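Local coordinates for protein putative aminomethyltransferase (PDB 3TTG) that probably binds folate and transfers one-carbon units, as in the related T-protein of the glycine cleavage system, at residues 34-40 and 138-144; 29-33 and 223-228. All coordinates share one frame; numbering follows the deposited sequence.

Contacts 1 and 2 lie side by side, their centres about 10 Å apart, within the range matched by the aminomethyltransferase folate-binding family. Helix 29-34 runs directly into strand 37-39, so one short piece of chain serves both: the helix packs on helix 218-227 in contact 2, and the strand pairs with strand 135-141 in contact 1. Along the chain, contact 1 is nested in the loop that contact 2 closes. The two meet where Tyr-224 CE2 of contact 2 lies 3.6 Å from Val-141 CB, and where Pro-143 CD rests 3.3 Å from His-33 O. No residue of either contact is known to bind a substrate; the geometry is that of packing between sheet and helices.

Contact 1: residues 34-40 and 138-144; sequences KKFGLFY and IRLVGPE
Leu-38 and Ile-138 interlock on one face of an antiparallel ladder, in which strands 37-39 and 135-141 are neighbours within the mixed sheet of the folate-binding region. Backbone bonds tie the hydrogen-bonded pairs Gly-37/Val-141 and Phe-39/Arg-139. Leu-38 sets CG anti to its N (chi1 174°) and brings CD1 between two bumps: Leu-38 CD1 lies 3.3 Å from Ile-138 CG2, a tight fit, and 3.9 Å from Leu-140 CD2. Ile-138 CG2 also lies over a face of the Tyr-40 ring in a CH-pi contact, 4.1 Å from the centroid, while Ile-138 CG1 packs 3.5 Å from Tyr-40 CE1, the two side chains side by side. Helices 145-152 and 197-211 pack onto this side. On the other face, Gly-37 offers a hollow that Val-141 CG2 fills. Beside it, Phe-39 stacks with Tyr-221, whose hydroxyl bonds Arg-139 NH1; Arg-139 also pairs with Glu-137. Beyond the strands, Gly-142 CA comes within 4.4 Å of Phe-36 CA; a side chain at Gly-142 would run into Lys-35 O. Glu-144 then runs alongside Lys-35, its N bonded to Lys-35 O (2.9 Å), and Glu-144 OE1 meets the Phe-36 ring edge in plane, 3.9 Å from Phe-36 CD2.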
loop_
_atom_site.group_PDB
_atom_site.type_symbol
_atom_site.label_atom_id
_atom_site.label_comp_id
_atom_site.label_asym_id
_atom_site.label_seq_id
_atom_site.Cartn_x
_atom_site.Cartn_y
_atom_site.Cartn_z
ATOM N N LYS A 34 11.195 -9.184 13.209
ATOM C CA LYS A 34 11.308 -10.407 14.005
ATOM C C LYS A 34 10.075 -10.636 14.904
ATOM O O LYS A 34 9.713 -11.778 15.139
ATOM C CB LYS A 34 12.583 -10.327 14.868
ATOM C CG LYS A 34 13.094 -11.678 15.375
ATOM C CD LYS A 34 14.022 -11.552 16.610
ATOM C CE LYS A 34 13.370 -11.976 17.913
ATOM N NZ LYS A 34 14.225 -11.656 19.094
ATOM N N LYS A 35 9.510 -9.575 15.479
ATOM C CA LYS A 35 8.341 -9.672 16.368
ATOM C C LYS A 35 7.165 -8.903 15.768
ATOM O O LYS A 35 6.350 -9.467 15.022
ATOM C CB LYS A 35 8.722 -9.176 17.776
ATOM C CG LYS A 35 9.843 -10.051 18.400
ATOM C CD LYS A 35 9.837 -10.092 19.911
ATOM C CE LYS A 35 11.203 -10.388 20.483
ATOM N NZ LYS A 35 11.221 -10.344 21.970
ATOM N N PHE A 36 7.032 -7.646 16.104
ATOM C CA PHE A 36 5.979 -6.814 15.535
ATOM C C PHE A 36 6.284 -5.369 15.811
ATOM O O PHE A 36 7.039 -5.048 16.735
ATOM C CB PHE A 36 4.547 -7.181 16.038
ATOM C CG PHE A 36 4.273 -6.819 17.483
ATOM C CD1 PHE A 36 3.745 -5.578 17.820
ATOM C CD2 PHE A 36 4.597 -7.692 18.504
ATOM C CE1 PHE A 36 3.536 -5.237 19.154
ATOM C CE2 PHE A 36 4.395 -7.340 19.832
ATOM C CZ PHE A 36 3.845 -6.128 20.140
ATOM N N GLY A 37 5.704 -4.533 14.970
ATOM C CA GLY A 37 5.825 -3.101 15.052
ATOM C C GLY A 37 4.445 -2.524 15.145
ATOM O O GLY A 37 3.513 -3.013 14.507
ATOM N N LEU A 38 4.337 -1.451 15.887
ATOM C CA LEU A 38 3.108 -0.686 16.115
ATOM C C LEU A 38 3.320 0.731 15.608
ATOM O O LEU A 38 4.372 1.332 15.884
ATOM C CB LEU A 38 2.870 -0.737 17.630
ATOM C CG LEU A 38 1.761 0.057 18.224
ATOM C CD1 LEU A 38 0.433 -0.335 17.639
ATOM C CD2 LEU A 38 1.737 -0.139 19.684
ATOM N N PHE A 39 2.341 1.273 14.838
ATOM C CA PHE A 39 2.424 2.605 14.267
ATOM C C PHE A 39 1.104 3.341 14.369
ATOM O O PHE A 39 0.067 2.796 13.977
ATOM C CB PHE A 39 2.864 2.514 12.787
ATOM C CG PHE A 39 2.942 3.852 12.094
ATOM C CD1 PHE A 39 3.854 4.819 12.511
ATOM C CD2 PHE A 39 2.118 4.144 11.010
ATOM C CE1 PHE A 39 3.936 6.046 11.863
ATOM C CE2 PHE A 39 2.208 5.371 10.360
ATOM C CZ PHE A 39 3.089 6.329 10.803
ATOM N N TYR A 40 1.146 4.625 14.794
ATOM C CA TYR A 40 -0.039 5.477 14.889
ATOM C C TYR A 40 0.019 6.541 13.809
ATOM O O TYR A 40 0.705 7.531 13.981
ATOM C CB TYR A 40 -0.151 6.112 16.267
ATOM C CG TYR A 40 -0.416 5.107 17.355
ATOM C CD1 TYR A 40 -1.709 4.791 17.736
ATOM C CD2 TYR A 40 0.628 4.505 18.037
ATOM C CE1 TYR A 40 -1.956 3.896 18.776
ATOM C CE2 TYR A 40 0.396 3.611 19.074
ATOM C CZ TYR A 40 -0.896 3.291 19.429
ATOM O OH TYR A 40 -1.107 2.359 20.410
ATOM N N ILE A 138 -4.767 2.504 13.955
ATOM C CA ILE A 138 -3.550 1.969 14.596
ATOM C C ILE A 138 -3.096 0.901 13.670
ATOM O O ILE A 138 -3.910 0.048 13.306
ATOM C CB ILE A 138 -3.752 1.394 16.024
ATOM C CG1 ILE A 138 -4.505 2.347 16.945
ATOM C CG2 ILE A 138 -2.415 0.930 16.616
ATOM C CD1 ILE A 138 -4.861 1.779 18.363
ATOM N N ARG A 139 -1.812 0.878 13.325
ATOM C CA ARG A 139 -1.301 -0.159 12.430
ATOM C C ARG A 139 -0.351 -1.099 13.117
ATOM O O ARG A 139 0.512 -0.684 13.925
ATOM C CB ARG A 139 -0.602 0.444 11.241
ATOM C CG ARG A 139 -1.558 1.233 10.418
ATOM C CD ARG A 139 -0.971 1.694 9.145
ATOM N NE ARG A 139 -1.882 2.659 8.513
ATOM C CZ ARG A 139 -1.518 3.646 7.690
ATOM N NH1 ARG A 139 -0.265 3.758 7.291
ATOM N NH2 ARG A 139 -2.420 4.523 7.249
ATOM N N LEU A 140 -0.452 -2.394 12.707
ATOM C CA LEU A 140 0.412 -3.446 13.200
ATOM C C LEU A 140 1.151 -4.052 12.029
ATOM O O LEU A 140 0.529 -4.247 10.988
ATOM C CB LEU A 140 -0.402 -4.540 13.907
ATOM C CG LEU A 140 -0.994 -4.219 15.288
ATOM C CD1 LEU A 140 -1.964 -5.352 15.690
ATOM C CD2 LEU A 140 0.084 -4.029 16.311
ATOM N N VAL A 141 2.468 -4.343 12.177
ATOM C CA VAL A 141 3.225 -5.034 11.137
ATOM C C VAL A 141 4.066 -6.142 11.762
ATOM O O VAL A 141 4.487 -6.003 12.898
ATOM C CB VAL A 141 4.122 -4.093 10.290
ATOM C CG1 VAL A 141 3.304 -3.038 9.551
ATOM C CG2 VAL A 141 5.203 -3.424 11.134
ATOM N N GLY A 142 4.368 -7.191 10.995
ATOM C CA GLY A 142 5.285 -8.225 11.440
ATOM C C GLY A 142 4.684 -9.546 11.827
ATOM O O GLY A 142 3.460 -9.677 11.926
ATOM N N PRO A 143 5.583 -10.539 12.040
ATOM C CA PRO A 143 5.140 -11.933 12.209
ATOM C C PRO A 143 4.214 -12.228 13.380
ATOM O O PRO A 143 3.467 -13.207 13.303
ATOM C CB PRO A 143 6.458 -12.719 12.358
ATOM C CG PRO A 143 7.510 -11.741 12.553
ATOM C CD PRO A 143 7.054 -10.464 11.935
ATOM N N GLU A 144 4.252 -11.410 14.446
ATOM C CA GLU A 144 3.399 -11.616 15.620
ATOM C C GLU A 144 2.125 -10.751 15.592
ATOM O O GLU A 144 1.425 -10.693 16.591
ATOM C CB GLU A 144 4.222 -11.347 16.893
ATOM C CG GLU A 144 5.330 -12.376 17.087
ATOM C CD GLU A 144 6.266 -12.136 18.257
ATOM O OE1 GLU A 144 5.934 -11.304 19.135
ATOM O OE2 GLU A 144 7.345 -12.775 18.289
#

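Contact 2: residues 29-33 and 223-228; sequences TRIAH and AYLTEK
His-33 and Thr-29, one turn apart on helix 29-34, both reach the same carboxylate oxygen of Glu-227 on helix 218-227. His-33 NE2 donates to Glu-227 OE1 over 2.7 Å at 159°; the oxygen lies in the imidazole plane, but the imidazole meets it from above the carboxylate plane. Thr-29 OG1 donates to the same atom over 2.8 Å, meeting the syn lone pair of Glu-227 OE1. A water donates to both Thr-29 OG1 and Glu-227 OE2, bridging the pair a second time. CG of His-33, anti to its carbonyl carbon (chi1 -72°), brings the ring along Tyr-224 as an offset stack, centroids 4.5 Å apart and planes at 26°; Tyr-224 CE1 sits over the rim of the imidazole face. At the imidazole edge, Lys-228 CD packs 3.6 Å from His-33 CE1, the lysine chain bent twice on the way. Ala-32 CB touches Tyr-224 CD1, and Thr-29 CG2 rests near Ala-223 CB.

Further out, Ser-316 hydroxyl binds Glu-227 OE2, Lys-228 NZ makes a salt bridge with the C-terminal carboxylate of Val-355, and Ile-318 touches Thr-29 and His-33. These partners link the helix pair, whose axes over residues 29-33 and 223-227 approach to 10.3 Å, to residues in the range matched by the glycine cleavage T-protein C-terminal barrel family. An alanine in place of His-33 would probably leave Glu-227 OE1 without one of its two side-chain donors and strip Tyr-224 of its stacking partner, opening a gap between the helices. Two donors converging on one oxygen of the buried Glu-227, with water and serine at the other, are likely to stabilise it as a carboxylate, and its negative charge could in turn polarise the imidazole it holds.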
loop_
_atom_site.group_PDB
_atom_site.type_symbol
_atom_site.label_atom_id
_atom_site.label_comp_id
_atom_site.label_asym_id
_atom_site.label_seq_id
_atom_site.Cartn_x
_atom_site.Cartn_y
_atom_site.Cartn_z
ATOM N N THR A 29 13.648 -1.229 12.957
ATOM C CA THR A 29 12.787 -2.046 12.070
ATOM C C THR A 29 13.117 -3.519 12.296
ATOM O O THR A 29 12.256 -4.384 12.151
ATOM C CB THR A 29 12.923 -1.672 10.613
ATOM O OG1 THR A 29 14.201 -2.079 10.116
ATOM C CG2 THR A 29 12.621 -0.194 10.354
ATOM N N ARG A 30 14.359 -3.808 12.764
ATOM C CA ARG A 30 14.788 -5.193 13.048
ATOM C C ARG A 30 13.811 -5.904 13.993
ATOM O O ARG A 30 13.448 -7.060 13.763
ATOM C CB ARG A 30 16.192 -5.195 13.685
ATOM C CG ARG A 30 17.286 -4.739 12.741
ATOM C CD ARG A 30 18.601 -4.625 13.513
ATOM N NE ARG A 30 19.717 -4.059 12.740
ATOM C CZ ARG A 30 20.503 -4.736 11.895
ATOM N NH1 ARG A 30 20.250 -6.004 11.608
ATOM N NH2 ARG A 30 21.527 -4.135 11.303
ATOM N N ILE A 31 13.328 -5.179 15.017
ATOM C CA ILE A 31 12.376 -5.738 15.978
ATOM C C ILE A 31 11.046 -5.962 15.274
ATOM O O ILE A 31 10.388 -6.981 15.506
ATOM C CB ILE A 31 12.242 -4.807 17.208
ATOM C CG1 ILE A 31 13.604 -4.628 17.925
ATOM C CG2 ILE A 31 11.168 -5.315 18.192
ATOM C CD1 ILE A 31 13.588 -3.366 18.905
ATOM N N ALA A 32 10.617 -5.029 14.424
ATOM C CA ALA A 32 9.342 -5.226 13.729
ATOM C C ALA A 32 9.388 -6.430 12.780
ATOM O O ALA A 32 8.406 -7.156 12.685
ATOM C CB ALA A 32 8.939 -3.980 12.984
ATOM N N HIS A 33 10.551 -6.682 12.120
ATOM C CA HIS A 33 10.704 -7.829 11.220
ATOM C C HIS A 33 10.722 -9.164 11.969
ATOM O O HIS A 33 10.298 -10.157 11.418
ATOM C CB HIS A 33 12.016 -7.702 10.388
ATOM C CG HIS A 33 11.972 -6.660 9.340
ATOM N ND1 HIS A 33 11.211 -6.809 8.205
ATOM C CD2 HIS A 33 12.626 -5.488 9.272
ATOM C CE1 HIS A 33 11.449 -5.735 7.462
ATOM N NE2 HIS A 33 12.257 -4.890 8.091
ATOM N N ALA A 223 10.662 3.048 6.611
ATOM C CA ALA A 223 11.813 2.199 6.354
ATOM C C ALA A 223 11.363 0.732 6.292
ATOM O O ALA A 223 11.739 -0.002 5.359
ATOM C CB ALA A 223 12.866 2.415 7.424
ATOM N N TYR A 224 10.509 0.321 7.256
ATOM C CA TYR A 224 9.992 -1.028 7.297
ATOM C C TYR A 224 9.243 -1.348 5.976
ATOM O O TYR A 224 9.509 -2.385 5.338
ATOM C CB TYR A 224 9.067 -1.228 8.539
ATOM C CG TYR A 224 8.439 -2.599 8.546
ATOM C CD1 TYR A 224 8.982 -3.632 9.296
ATOM C CD2 TYR A 224 7.286 -2.860 7.819
ATOM C CE1 TYR A 224 8.426 -4.917 9.269
ATOM C CE2 TYR A 224 6.725 -4.137 7.780
ATOM C CZ TYR A 224 7.310 -5.170 8.494
ATOM O OH TYR A 224 6.730 -6.422 8.504
ATOM N N LEU A 225 8.316 -0.471 5.570
ATOM C CA LEU A 225 7.565 -0.705 4.315
ATOM C C LEU A 225 8.497 -0.739 3.100
ATOM O O LEU A 225 8.303 -1.551 2.169
ATOM C CB LEU A 225 6.476 0.348 4.072
ATOM C CG LEU A 225 5.340 0.416 5.085
ATOM C CD1 LEU A 225 4.402 1.542 4.713
ATOM C CD2 LEU A 225 4.626 -0.911 5.245
ATOM N N THR A 226 9.515 0.128 3.096
ATOM C CA THR A 226 10.471 0.136 1.937
ATOM C C THR A 226 11.311 -1.151 1.942
ATOM O O THR A 226 11.550 -1.724 0.861
ATOM C CB THR A 226 11.350 1.390 1.950
ATOM O OG1 THR A 226 10.438 2.501 2.124
ATOM C CG2 THR A 226 12.142 1.565 0.616
ATOM N N GLU A 227 11.723 -1.623 3.136
ATOM C CA GLU A 227 12.458 -2.913 3.275
ATOM C C GLU A 227 11.617 -4.103 2.742
ATOM O O GLU A 227 12.176 -5.043 2.176
ATOM C CB GLU A 227 12.876 -3.161 4.745
ATOM C CG GLU A 227 14.094 -2.351 5.163
ATOM C CD GLU A 227 14.432 -2.303 6.647
ATOM O OE1 GLU A 227 13.558 -2.632 7.476
ATOM O OE2 GLU A 227 15.585 -1.969 6.986
ATOM N N LYS A 228 10.292 -4.024 2.831
ATOM C CA LYS A 228 9.367 -5.041 2.264
ATOM C C LYS A 228 9.037 -4.799 0.767
ATOM O O LYS A 228 8.410 -5.657 0.146
ATOM C CB LYS A 228 8.062 -5.119 3.055
ATOM C CG LYS A 228 8.283 -5.445 4.538
ATOM C CD LYS A 228 9.099 -6.696 4.847
ATOM C CE LYS A 228 8.526 -7.970 4.319
ATOM N NZ LYS A 228 9.420 -9.120 4.627
HETATM O O HOH W 1 16.630 -0.961 9.259
#